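PDB 1NO7: major capsid protein, which builds the hexons and pentons of the icosahedral herpes simplex virus 1 capsid, the fragment modelled here being its upper domain. Local coordinates for residues Asp50-Phe55 / Tyr506-His511; Phe257-Pro262 / Leu590-His595; Ala322-Asn327 / His449-Arg454; Tyr363-Pro368 / Ala569-Leu574. All coordinates share one frame; numbering follows the deposited sequence.

Contact 1: Asp50-Phe55 / Tyr506-His511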
loop_
_atom_site.group_PDB
_atom_site.type_symbol
_atom_site.label_atom_id
_atom_site.label_comp_id
_atom_site.label_asym_id
_atom_site.label_seq_id
_atom_site.Cartn_x
_atom_site.Cartn_y
_atom_site.Cartn_z
ATOM N N ASP A 50 -2.027 7.364 16.161
ATOM C CA ASP A 50 -2.913 8.371 16.739
ATOM C C ASP A 50 -3.346 9.347 15.661
ATOM O O ASP A 50 -4.483 9.819 15.646
ATOM C CB ASP A 50 -2.208 9.142 17.848
ATOM C CG ASP A 50 -2.688 8.744 19.218
ATOM O OD1 ASP A 50 -3.926 8.621 19.387
ATOM O OD2 ASP A 50 -1.834 8.567 20.114
ATOM N N MET A 51 -2.401 9.645 14.776
ATOM C CA MET A 51 -2.583 10.543 13.643
ATOM C C MET A 51 -4.035 10.661 13.179
ATOM O O MET A 51 -4.694 11.678 13.391
ATOM C CB MET A 51 -1.717 10.031 12.504
ATOM C CG MET A 51 -1.510 10.985 11.375
ATOM S SD MET A 51 -0.066 10.396 10.491
ATOM C CE MET A 51 1.273 10.904 11.680
ATOM N N GLN A 52 -4.520 9.608 12.539
ATOM C CA GLN A 52 -5.890 9.546 12.035
ATOM C C GLN A 52 -6.968 10.081 12.989
ATOM O O GLN A 52 -8.014 10.569 12.536
ATOM C CB GLN A 52 -6.234 8.102 11.670
ATOM C CG GLN A 52 -6.726 7.889 10.246
ATOM C CD GLN A 52 -8.125 8.417 9.998
ATOM O OE1 GLN A 52 -8.973 8.452 10.906
ATOM N NE2 GLN A 52 -8.383 8.814 8.756
ATOM N N GLN A 53 -6.745 9.967 14.298
ATOM C CA GLN A 53 -7.736 10.450 15.268
ATOM C C GLN A 53 -7.574 11.941 15.505
ATOM O O GLN A 53 -8.551 12.691 15.509
ATOM C CB GLN A 53 -7.616 9.698 16.598
ATOM C CG GLN A 53 -8.740 8.704 16.808
ATOM C CD GLN A 53 -10.079 9.264 16.354
ATOM O OE1 GLN A 53 -10.498 10.336 16.789
ATOM N NE2 GLN A 53 -10.754 8.540 15.470
ATOM N N LEU A 54 -6.331 12.355 15.711
ATOM C CA LEU A 54 -6.012 13.753 15.918
ATOM C C LEU A 54 -6.679 14.541 14.787
ATOM O O LEU A 54 -7.053 15.708 14.963
ATOM C CB LEU A 54 -4.496 13.917 15.868
ATOM C CG LEU A 54 -3.897 15.310 15.995
ATOM C CD1 LEU A 54 -4.363 15.938 17.301
ATOM C CD2 LEU A 54 -2.376 15.204 15.909
ATOM N N PHE A 55 -6.826 13.867 13.644
ATOM C CA PHE A 55 -7.438 14.409 12.423
ATOM C C PHE A 55 -8.949 14.630 12.578
ATOM O O PHE A 55 -9.409 15.774 12.615
ATOM C CB PHE A 55 -7.125 13.445 11.259
ATOM C CG PHE A 55 -7.839 13.749 9.953
ATOM C CD1 PHE A 55 -8.335 15.013 9.664
ATOM C CD2 PHE A 55 -7.957 12.753 8.981
ATOM C CE1 PHE A 55 -8.936 15.278 8.427
ATOM C CE2 PHE A 55 -8.552 13.009 7.746
ATOM C CZ PHE A 55 -9.041 14.271 7.470
ATOM N N TYR A 506 -4.481 -0.590 13.030
ATOM C CA TYR A 506 -5.265 0.640 13.078
ATOM C C TYR A 506 -5.320 1.329 11.707
ATOM O O TYR A 506 -4.278 1.547 11.068
ATOM C CB TYR A 506 -4.683 1.584 14.120
ATOM C CG TYR A 506 -3.218 1.876 13.925
ATOM C CD1 TYR A 506 -2.792 2.876 13.065
ATOM C CD2 TYR A 506 -2.259 1.183 14.643
ATOM C CE1 TYR A 506 -1.436 3.190 12.933
ATOM C CE2 TYR A 506 -0.897 1.480 14.523
ATOM C CZ TYR A 506 -0.490 2.489 13.673
ATOM O OH TYR A 506 0.855 2.828 13.617
ATOM N N PRO A 507 -6.546 1.657 11.229
ATOM C CA PRO A 507 -6.804 2.320 9.942
ATOM C C PRO A 507 -6.063 3.639 9.859
ATOM O O PRO A 507 -6.063 4.418 10.822
ATOM C CB PRO A 507 -8.316 2.540 9.960
ATOM C CG PRO A 507 -8.817 1.376 10.733
ATOM C CD PRO A 507 -7.822 1.318 11.890
ATOM N N LEU A 508 -5.441 3.889 8.712
ATOM C CA LEU A 508 -4.707 5.133 8.503
ATOM C C LEU A 508 -4.401 5.247 7.010
ATOM O O LEU A 508 -3.280 4.919 6.583
ATOM C CB LEU A 508 -3.405 5.109 9.296
ATOM C CG LEU A 508 -2.554 6.368 9.176
ATOM C CD1 LEU A 508 -2.641 7.160 10.494
ATOM C CD2 LEU A 508 -1.091 5.993 8.873
ATOM N N PRO A 509 -5.389 5.716 6.197
ATOM C CA PRO A 509 -5.240 5.868 4.742
ATOM C C PRO A 509 -4.166 6.875 4.340
ATOM O O PRO A 509 -4.175 8.021 4.809
ATOM C CB PRO A 509 -6.631 6.322 4.289
ATOM C CG PRO A 509 -7.540 5.871 5.390
ATOM C CD PRO A 509 -6.723 6.190 6.610
ATOM N N VAL A 510 -3.244 6.445 3.479
ATOM C CA VAL A 510 -2.183 7.329 3.007
ATOM C C VAL A 510 -2.614 7.993 1.706
ATOM O O VAL A 510 -1.985 8.957 1.254
ATOM C CB VAL A 510 -0.876 6.563 2.706
ATOM C CG1 VAL A 510 -0.271 6.065 3.984
ATOM C CG2 VAL A 510 -1.150 5.396 1.763
ATOM N N HIS A 511 -3.690 7.492 1.106
ATOM C CA HIS A 511 -4.130 8.035 -0.164
ATOM C C HIS A 511 -5.573 7.665 -0.526
ATOM O O HIS A 511 -6.042 6.559 -0.240
ATOM C CB HIS A 511 -3.162 7.563 -1.243
ATOM C CG HIS A 511 -3.438 8.138 -2.588
ATOM N ND1 HIS A 511 -4.443 7.664 -3.402
ATOM C CD2 HIS A 511 -2.858 9.162 -3.255
ATOM C CE1 HIS A 511 -4.469 8.374 -4.516
ATOM N NE2 HIS A 511 -3.518 9.289 -4.452
#
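The flat amide of Gln52 and the ring of Pro509 lie nearly parallel, although the two side chains cross at about a right angle. Pro509 CD stands off one side of the amide plane, displaced beyond the nitrogen end and 3.8 Å from Gln52 NE2, so the touch is van der Waals in kind. The bend at chi2 (-72°) folds the glutamine's end back toward that ring. On the same side of the amide plane, Pro507 O lies 3.6 Å from Gln52 CG; this is a carbon-to-oxygen contact.

The other half of the contact belongs to Leu508. Its CG lies opposite the backbone nitrogen (chi1 -179°), which carries CD1 toward helix 48-56. There CD1 sits 3.6 Å from Met51 CB and 3.9 Å from Gln52 CB, and also nears the backbone nitrogen of Gln52. The methionine and leucine side chains meet at a slant, with CG and SD of Met51 both a little farther off than CB.

Strand 505-507, an outer strand of a three-stranded antiparallel sheet, runs out into 508-511 here, and its backbone pairs with strand 376-380 at Tyr506 and Leu508. Val520 of helix 517-521 touches both Gln52 and Pro509. The contact is buried and rests on dispersion between a leucine methyl, methylenes of Met51 and Gln52 and the Pro509 ring, with Pro507 O beside them and no polar bond between the segments.

Contact 2: Phe257-Pro262 / Leu590-His595; sequences FTLTGP and LKTGLH
Apolar contact carries most of this junction, and Phe257, just past the end of helix 234-256, has the largest share. Its ring meets Leu594 CD1, which lies 3.4 Å from Phe257 CD1 and nearly as close to CE1; the two side chains cross at about a right angle. Leu594 holds its CG on the far side from its own backbone nitrogen (chi1 -174°), a setting that brings CD1 up to the ring. On the other flank, CB of Thr592 is 3.6 Å from Phe257 CD2. Two residues on, Leu259 sets its two methyls against neighbouring helix residues: its CD1 touches Lys591 CB at 3.5 Å, whereas CD2 meets Thr592 CG2 at 3.6 Å. Only the root of the lysine takes part, because its chain bends at chi2 and its amino end leaves the contact.

The polar links serve each segment from outside the pair. Thr592 OG1 approaches Phe257 CA at 3.3 Å, but its hydrogen bond goes back to His588 O in its own helix. His588 also reaches across to the loop, its ND1 bonding to Leu259 N, and Thr258 OG1 is engaged by Asn273 ND2 and Val254 O.

Backbone geometry sets the last element. Gly593, with positive phi, is the C-prime residue of a Schellman motif, Leu594 N bonding to Gln589 O and Gly593 N to Leu590 O. This turn ends helix 583-593, and the tip of the Leu594 side chain then reaches the ring. At the protein surface, then, a hydrophobic seam docks a helix terminus on a loop, with His588 adding a directional tie.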
loop_
_atom_site.group_PDB
_atom_site.type_symbol
_atom_site.label_atom_id
_atom_site.label_comp_id
_atom_site.label_asym_id
_atom_site.label_seq_id
_atom_site.Cartn_x
_atom_site.Cartn_y
_atom_site.Cartn_z
ATOM N N PHE A 257 6.553 2.862 -24.701
ATOM C CA PHE A 257 6.129 4.185 -25.129
ATOM C C PHE A 257 7.060 5.267 -24.588
ATOM O O PHE A 257 6.615 6.328 -24.136
ATOM C CB PHE A 257 4.692 4.419 -24.676
ATOM C CG PHE A 257 3.710 3.493 -25.322
ATOM C CD1 PHE A 257 2.532 3.150 -24.678
ATOM C CD2 PHE A 257 3.942 2.996 -26.595
ATOM C CE1 PHE A 257 1.589 2.320 -25.298
ATOM C CE2 PHE A 257 3.016 2.169 -27.225
ATOM C CZ PHE A 257 1.833 1.829 -26.577
ATOM N N THR A 258 8.355 4.961 -24.594
ATOM C CA THR A 258 9.390 5.911 -24.192
ATOM C C THR A 258 10.414 5.787 -25.320
ATOM O O THR A 258 10.486 4.749 -25.988
ATOM C CB THR A 258 10.069 5.566 -22.846
ATOM O OG1 THR A 258 9.095 5.581 -21.797
ATOM C CG2 THR A 258 11.154 6.611 -22.513
ATOM N N LEU A 259 11.196 6.832 -25.547
ATOM C CA LEU A 259 12.166 6.790 -26.623
ATOM C C LEU A 259 13.569 6.555 -26.115
ATOM O O LEU A 259 13.988 7.139 -25.114
ATOM C CB LEU A 259 12.092 8.084 -27.428
ATOM C CG LEU A 259 10.701 8.308 -28.026
ATOM C CD1 LEU A 259 10.601 9.704 -28.600
ATOM C CD2 LEU A 259 10.427 7.256 -29.090
ATOM N N THR A 260 14.289 5.689 -26.817
ATOM C CA THR A 260 15.655 5.341 -26.462
ATOM C C THR A 260 16.639 6.417 -26.892
ATOM O O THR A 260 17.114 6.409 -28.026
ATOM C CB THR A 260 16.039 4.024 -27.121
ATOM O OG1 THR A 260 15.665 4.065 -28.505
ATOM C CG2 THR A 260 15.317 2.870 -26.442
ATOM N N GLY A 261 16.949 7.338 -25.981
ATOM C CA GLY A 261 17.869 8.416 -26.303
ATOM C C GLY A 261 18.743 8.894 -25.156
ATOM O O GLY A 261 19.295 8.076 -24.420
ATOM N N PRO A 262 18.897 10.223 -24.987
ATOM C CA PRO A 262 19.703 10.864 -23.936
ATOM C C PRO A 262 19.173 10.681 -22.515
ATOM O O PRO A 262 18.247 9.907 -22.274
ATOM C CB PRO A 262 19.698 12.339 -24.344
ATOM C CG PRO A 262 19.491 12.292 -25.825
ATOM C CD PRO A 262 18.437 11.229 -25.960
ATOM N N LEU A 590 3.713 10.641 -27.880
ATOM C CA LEU A 590 3.330 10.910 -29.265
ATOM C C LEU A 590 4.106 10.063 -30.272
ATOM O O LEU A 590 3.503 9.348 -31.080
ATOM C CB LEU A 590 3.535 12.390 -29.589
ATOM C CG LEU A 590 2.372 13.312 -29.197
ATOM C CD1 LEU A 590 2.798 14.797 -29.278
ATOM C CD2 LEU A 590 1.179 13.000 -30.122
ATOM N N LYS A 591 5.436 10.161 -30.229
ATOM C CA LYS A 591 6.321 9.406 -31.130
ATOM C C LYS A 591 5.997 7.904 -31.146
ATOM O O LYS A 591 5.725 7.331 -32.206
ATOM C CB LYS A 591 7.780 9.588 -30.704
ATOM C CG LYS A 591 8.402 10.916 -31.079
ATOM C CD LYS A 591 8.841 10.909 -32.528
ATOM C CE LYS A 591 9.574 12.187 -32.882
ATOM N NZ LYS A 591 8.710 13.386 -32.683
ATOM N N THR A 592 6.046 7.277 -29.969
ATOM C CA THR A 592 5.766 5.852 -29.809
ATOM C C THR A 592 4.335 5.526 -30.250
ATOM O O THR A 592 4.043 4.416 -30.705
ATOM C CB THR A 592 5.958 5.441 -28.339
ATOM O OG1 THR A 592 5.127 6.257 -27.502
ATOM C CG2 THR A 592 7.402 5.640 -27.924
ATOM N N GLY A 593 3.442 6.499 -30.106
ATOM C CA GLY A 593 2.067 6.291 -30.516
ATOM C C GLY A 593 1.136 5.902 -29.389
ATOM O O GLY A 593 0.317 4.994 -29.538
ATOM N N LEU A 594 1.250 6.586 -28.260
ATOM C CA LEU A 594 0.399 6.282 -27.126
ATOM C C LEU A 594 -1.046 6.642 -27.465
ATOM O O LEU A 594 -1.934 5.792 -27.416
ATOM C CB LEU A 594 0.882 7.052 -25.895
ATOM C CG LEU A 594 0.197 6.740 -24.566
ATOM C CD1 LEU A 594 -0.081 5.248 -24.457
ATOM C CD2 LEU A 594 1.087 7.231 -23.432
ATOM N N HIS A 595 -1.275 7.899 -27.823
ATOM C CA HIS A 595 -2.612 8.350 -28.172
ATOM C C HIS A 595 -2.851 8.118 -29.659
ATOM O O HIS A 595 -2.001 7.463 -30.287
ATOM C CB HIS A 595 -2.769 9.834 -27.867
ATOM C CG HIS A 595 -2.120 10.270 -26.590
ATOM N ND1 HIS A 595 -0.753 10.361 -26.445
ATOM C CD2 HIS A 595 -2.651 10.673 -25.410
ATOM C CE1 HIS A 595 -0.469 10.805 -25.233
ATOM N NE2 HIS A 595 -1.603 11.001 -24.585
#

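Contact 3: Ala322-Asn327 / His449-Arg454; sequences ATADFN and HNMAER
Two irregular connections pack together here: the loop between strands 314-316 and 332-334, and the one leading from helix 438-442 to strand 457-462. Their touching parts diverge by 44°, and the backbones come nearest at Phe326 and Glu453, whose CA atoms are 4.9 Å apart. Glu453 reaches over to the first loop with its carboxylate. Its CG lies between the backbone nitrogen and the carbonyl carbon (chi1 56°), and the chain then runs extended toward Asp325. There Asp325 N donates to Glu453 OE1 at 2.8 Å with an angle of 148° at the hydrogen, although the position of OE1 is doubtful; it sits equally near Asp325 O, another acceptor, which is no bond. The other oxygen, OE2, makes a salt bridge with Arg328, which probably helps balance the negative charge of this mostly buried group.

Apolar contact is sparser: Met451 SD lies 4.0 Å from Ala324 CB. The Phe326 ring brings CD2 to 4.2 Å from Glu453 O.

Helix 382-389 borders both loops, with Tyr386 touching Phe326 as well as Met451, while Leu334 of strand 332-334 packs against Glu453.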
loop_
_atom_site.group_PDB
_atom_site.type_symbol
_atom_site.label_atom_id
_atom_site.label_comp_id
_atom_site.label_asym_id
_atom_site.label_seq_id
_atom_site.Cartn_x
_atom_site.Cartn_y
_atom_site.Cartn_z
ATOM N N ALA A 322 16.066 -6.883 21.858
ATOM C CA ALA A 322 16.738 -6.026 22.814
ATOM C C ALA A 322 16.683 -4.618 22.250
ATOM O O ALA A 322 16.444 -3.650 22.979
ATOM C CB ALA A 322 18.176 -6.465 22.975
ATOM N N THR A 323 16.895 -4.536 20.936
ATOM C CA THR A 323 16.903 -3.285 20.184
ATOM C C THR A 323 15.515 -2.681 20.014
ATOM O O THR A 323 15.325 -1.469 20.131
ATOM C CB THR A 323 17.481 -3.512 18.776
ATOM O OG1 THR A 323 18.802 -4.053 18.883
ATOM C CG2 THR A 323 17.523 -2.206 17.997
ATOM N N ALA A 324 14.552 -3.547 19.730
ATOM C CA ALA A 324 13.162 -3.143 19.498
ATOM C C ALA A 324 12.511 -2.275 20.571
ATOM O O ALA A 324 12.445 -2.665 21.749
ATOM C CB ALA A 324 12.288 -4.391 19.258
ATOM N N ASP A 325 12.025 -1.109 20.144
ATOM C CA ASP A 325 11.331 -0.170 21.020
ATOM C C ASP A 325 9.998 0.188 20.372
ATOM O O ASP A 325 9.913 1.112 19.565
ATOM C CB ASP A 325 12.164 1.096 21.235
ATOM C CG ASP A 325 11.437 2.126 22.080
ATOM O OD1 ASP A 325 10.780 1.734 23.067
ATOM O OD2 ASP A 325 11.526 3.328 21.764
ATOM N N PHE A 326 8.961 -0.561 20.726
ATOM C CA PHE A 326 7.636 -0.339 20.177
ATOM C C PHE A 326 7.156 1.088 20.345
ATOM O O PHE A 326 6.436 1.590 19.494
ATOM C CB PHE A 326 6.636 -1.298 20.820
ATOM C CG PHE A 326 6.940 -2.733 20.550
ATOM C CD1 PHE A 326 8.075 -3.320 21.079
ATOM C CD2 PHE A 326 6.135 -3.480 19.706
ATOM C CE1 PHE A 326 8.408 -4.633 20.765
ATOM C CE2 PHE A 326 6.461 -4.797 19.386
ATOM C CZ PHE A 326 7.598 -5.372 19.914
ATOM N N ASN A 327 7.559 1.741 21.434
ATOM C CA ASN A 327 7.147 3.118 21.696
ATOM C C ASN A 327 8.245 4.119 21.388
ATOM O O ASN A 327 8.629 4.895 22.261
ATOM C CB ASN A 327 6.734 3.286 23.158
ATOM C CG ASN A 327 5.557 2.422 23.528
ATOM O OD1 ASN A 327 4.484 2.536 22.937
ATOM N ND2 ASN A 327 5.748 1.546 24.508
ATOM N N HIS A 449 14.384 -12.809 16.841
ATOM C CA HIS A 449 15.659 -12.462 16.220
ATOM C C HIS A 449 15.612 -11.327 15.201
ATOM O O HIS A 449 16.484 -10.450 15.188
ATOM C CB HIS A 449 16.276 -13.696 15.555
ATOM C CG HIS A 449 16.730 -14.742 16.525
ATOM N ND1 HIS A 449 17.561 -14.459 17.589
ATOM C CD2 HIS A 449 16.486 -16.072 16.582
ATOM C CE1 HIS A 449 17.809 -15.570 18.258
ATOM N NE2 HIS A 449 17.170 -16.563 17.667
ATOM N N ASN A 450 14.596 -11.341 14.346
ATOM C CA ASN A 450 14.473 -10.328 13.308
ATOM C C ASN A 450 13.080 -9.711 13.307
ATOM O O ASN A 450 12.141 -10.257 12.709
ATOM C CB ASN A 450 14.754 -10.967 11.953
ATOM C CG ASN A 450 15.105 -9.958 10.906
ATOM O OD1 ASN A 450 14.474 -8.906 10.809
ATOM N ND2 ASN A 450 16.115 -10.269 10.101
ATOM N N MET A 451 12.940 -8.566 13.967
ATOM C CA MET A 451 11.637 -7.911 14.033
ATOM C C MET A 451 11.586 -6.412 13.708
ATOM O O MET A 451 12.607 -5.711 13.719
ATOM C CB MET A 451 10.985 -8.166 15.413
ATOM C CG MET A 451 11.927 -8.165 16.640
ATOM S SD MET A 451 11.043 -8.110 18.262
ATOM C CE MET A 451 10.382 -9.836 18.394
ATOM N N ALA A 452 10.373 -5.950 13.408
ATOM C CA ALA A 452 10.097 -4.552 13.089
ATOM C C ALA A 452 9.302 -3.981 14.266
ATOM O O ALA A 452 8.336 -4.601 14.718
ATOM C CB ALA A 452 9.277 -4.462 11.806
ATOM N N GLU A 453 9.690 -2.804 14.756
ATOM C CA GLU A 453 9.011 -2.208 15.903
ATOM C C GLU A 453 7.786 -1.322 15.623
ATOM O O GLU A 453 6.651 -1.663 15.999
ATOM C CB GLU A 453 10.028 -1.422 16.735
ATOM C CG GLU A 453 10.786 -0.364 15.948
ATOM C CD GLU A 453 12.063 0.079 16.642
ATOM O OE1 GLU A 453 12.003 0.435 17.838
ATOM O OE2 GLU A 453 13.131 0.076 15.988
ATOM N N ARG A 454 8.018 -0.194 14.952
ATOM C CA ARG A 454 6.974 0.790 14.664
ATOM C C ARG A 454 6.647 1.059 13.192
ATOM O O ARG A 454 7.525 1.025 12.315
ATOM C CB ARG A 454 7.373 2.111 15.341
ATOM C CG ARG A 454 6.712 3.370 14.796
ATOM C CD ARG A 454 7.526 4.632 15.130
ATOM N NE ARG A 454 8.863 4.598 14.534
ATOM C CZ ARG A 454 9.657 5.660 14.399
ATOM N NH1 ARG A 454 9.266 6.868 14.815
ATOM N NH2 ARG A 454 10.851 5.514 13.838
#

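Contact 4: Tyr363-Pro368 / Ala569-Leu574; sequences YYVMVP and ALTYAL
Val365 and Thr571 meet with their side chains at about a right angle, between two helices whose local axes run close to antiparallel (158°) and approach to 9.0 Å. One methyl of the valine does the work. CG1, set opposite the backbone nitrogen (chi1 -176°), lies 3.9 Å from Thr571 CG2 and 3.6 Å from the carbonyl oxygen of the same threonine. It also reaches Leu574 CB at 4.0 Å, so this methyl lodges between residues one turn apart on helix 567-577.

Leu574 leans the other way, over the backbone of helix 353-371: its CD2 comes to 4.1 Å from Tyr364 O. Met366, by contrast, starts out pointing from the partner helix, but bends at chi2 and chi3 carry its methyl CE back to 4.1 Å from Thr571 OG1, the two chains meeting at a slant.

Thr571 thus divides its branches. CG2 faces the valine, while OG1, turned beside its own backbone nitrogen (chi1 -70°), bonds to Glu567 O one turn earlier and weakly to His246 NE2. Helix 234-256 borders the same region, His246 and Val247 touching Met366 and Leu250 touching Thr571; on another side Val560 of helix 554-562 packs on both Pro368 and Leu574.

The interface is buried and mostly apolar, with methyls set against carbonyl oxygens and the threonine hydroxyl. Between these segments the two helices are joined by shape and van der Waals contact.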
loop_
_atom_site.group_PDB
_atom_site.type_symbol
_atom_site.label_atom_id
_atom_site.label_comp_id
_atom_site.label_asym_id
_atom_site.label_seq_id
_atom_site.Cartn_x
_atom_site.Cartn_y
_atom_site.Cartn_z
ATOM N N TYR A 363 0.694 -1.773 -6.103
ATOM C CA TYR A 363 -0.127 -0.980 -5.183
ATOM C C TYR A 363 -1.014 0.100 -5.797
ATOM O O TYR A 363 -2.145 0.331 -5.321
ATOM C CB TYR A 363 0.765 -0.354 -4.109
ATOM C CG TYR A 363 1.237 -1.376 -3.127
ATOM C CD1 TYR A 363 2.045 -2.435 -3.534
ATOM C CD2 TYR A 363 0.798 -1.352 -1.810
ATOM C CE1 TYR A 363 2.396 -3.457 -2.654
ATOM C CE2 TYR A 363 1.142 -2.367 -0.917
ATOM C CZ TYR A 363 1.938 -3.420 -1.343
ATOM O OH TYR A 363 2.252 -4.441 -0.462
ATOM N N TYR A 364 -0.505 0.755 -6.843
ATOM C CA TYR A 364 -1.240 1.817 -7.522
ATOM C C TYR A 364 -2.068 1.333 -8.704
ATOM O O TYR A 364 -2.955 2.038 -9.166
ATOM C CB TYR A 364 -0.278 2.916 -7.972
ATOM C CG TYR A 364 0.256 3.752 -6.819
ATOM C CD1 TYR A 364 1.633 3.985 -6.682
ATOM C CD2 TYR A 364 -0.615 4.333 -5.880
ATOM C CE1 TYR A 364 2.142 4.779 -5.635
ATOM C CE2 TYR A 364 -0.124 5.134 -4.828
ATOM C CZ TYR A 364 1.263 5.349 -4.708
ATOM O OH TYR A 364 1.790 6.100 -3.654
ATOM N N VAL A 365 -1.805 0.134 -9.203
ATOM C CA VAL A 365 -2.606 -0.346 -10.318
ATOM C C VAL A 365 -3.320 -1.651 -9.993
ATOM O O VAL A 365 -4.560 -1.709 -9.924
ATOM C CB VAL A 365 -1.753 -0.587 -11.548
ATOM C CG1 VAL A 365 -2.637 -1.003 -12.712
ATOM C CG2 VAL A 365 -0.975 0.661 -11.882
ATOM N N MET A 366 -2.514 -2.695 -9.809
ATOM C CA MET A 366 -2.992 -4.033 -9.488
ATOM C C MET A 366 -4.007 -4.035 -8.332
ATOM O O MET A 366 -5.116 -4.568 -8.476
ATOM C CB MET A 366 -1.791 -4.919 -9.150
ATOM C CG MET A 366 -0.801 -5.098 -10.303
ATOM S SD MET A 366 -1.257 -6.487 -11.453
ATOM C CE MET A 366 -3.084 -6.484 -11.333
ATOM N N VAL A 367 -3.633 -3.445 -7.197
ATOM C CA VAL A 367 -4.531 -3.388 -6.042
ATOM C C VAL A 367 -5.893 -2.767 -6.407
ATOM O O VAL A 367 -6.951 -3.416 -6.283
ATOM C CB VAL A 367 -3.925 -2.551 -4.893
ATOM C CG1 VAL A 367 -4.949 -2.391 -3.775
ATOM C CG2 VAL A 367 -2.661 -3.201 -4.378
ATOM N N PRO A 368 -5.882 -1.492 -6.866
ATOM C CA PRO A 368 -7.116 -0.798 -7.241
ATOM C C PRO A 368 -7.853 -1.653 -8.249
ATOM O O PRO A 368 -9.061 -1.855 -8.136
ATOM C CB PRO A 368 -6.615 0.490 -7.871
ATOM C CG PRO A 368 -5.243 0.703 -7.231
ATOM C CD PRO A 368 -4.697 -0.691 -7.239
ATOM N N ALA A 569 -8.170 -5.466 -18.559
ATOM C CA ALA A 569 -8.411 -4.199 -19.238
ATOM C C ALA A 569 -8.105 -3.066 -18.254
ATOM O O ALA A 569 -7.094 -2.344 -18.377
ATOM C CB ALA A 569 -9.865 -4.127 -19.684
ATOM N N LEU A 570 -8.981 -2.943 -17.258
ATOM C CA LEU A 570 -8.855 -1.914 -16.229
ATOM C C LEU A 570 -7.422 -1.739 -15.743
ATOM O O LEU A 570 -7.058 -0.684 -15.215
ATOM C CB LEU A 570 -9.764 -2.249 -15.046
ATOM C CG LEU A 570 -9.521 -1.428 -13.785
ATOM C CD1 LEU A 570 -9.596 0.044 -14.102
ATOM C CD2 LEU A 570 -10.569 -1.812 -12.741
ATOM N N THR A 571 -6.611 -2.777 -15.920
ATOM C CA THR A 571 -5.230 -2.713 -15.483
ATOM C C THR A 571 -4.491 -1.769 -16.388
ATOM O O THR A 571 -4.057 -0.698 -15.955
ATOM C CB THR A 571 -4.533 -4.061 -15.573
ATOM O OG1 THR A 571 -5.058 -4.954 -14.576
ATOM C CG2 THR A 571 -3.053 -3.868 -15.363
ATOM N N TYR A 572 -4.352 -2.180 -17.649
ATOM C CA TYR A 572 -3.652 -1.385 -18.658
ATOM C C TYR A 572 -4.216 0.032 -18.708
ATOM O O TYR A 572 -3.476 1.016 -18.895
ATOM C CB TYR A 572 -3.787 -2.055 -20.019
ATOM C CG TYR A 572 -3.018 -3.350 -20.106
ATOM C CD1 TYR A 572 -3.678 -4.567 -20.315
ATOM C CD2 TYR A 572 -1.623 -3.359 -19.996
ATOM C CE1 TYR A 572 -2.966 -5.771 -20.419
ATOM C CE2 TYR A 572 -0.893 -4.538 -20.097
ATOM C CZ TYR A 572 -1.569 -5.753 -20.310
ATOM O OH TYR A 572 -0.849 -6.935 -20.431
ATOM N N ALA A 573 -5.533 0.120 -18.530
ATOM C CA ALA A 573 -6.210 1.403 -18.516
ATOM C C ALA A 573 -5.439 2.316 -17.579
ATOM O O ALA A 573 -4.874 3.331 -18.003
ATOM C CB ALA A 573 -7.619 1.234 -18.005
ATOM N N LEU A 574 -5.407 1.938 -16.303
ATOM C CA LEU A 574 -4.721 2.732 -15.289
ATOM C C LEU A 574 -3.252 2.959 -15.608
ATOM O O LEU A 574 -2.786 4.113 -15.585
ATOM C CB LEU A 574 -4.853 2.078 -13.912
ATOM C CG LEU A 574 -6.186 2.255 -13.171
ATOM C CD1 LEU A 574 -6.863 0.899 -12.928
ATOM C CD2 LEU A 574 -5.910 2.962 -11.840
#

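In the fold
The four contacts are spread widely through the domain. Contacts 1 and 4 are buried, on opposite sides of the chain's centre, with centres 25 Å apart and nearest atoms about 5 Å. Contact 3 has its centre 22 Å from that of contact 1 and comes within about 6 Å of it at the nearest atoms. Contact 2, on the surface, is 47 Å from contact 3 between centres but 21 Å from contact 4, to which it is linked by the succession of helices 567-577 and 583-593. Along the sequence the segments of contact 1 alternate with those of contacts 2 and 4, so distant parts of the chain interlock in one domain.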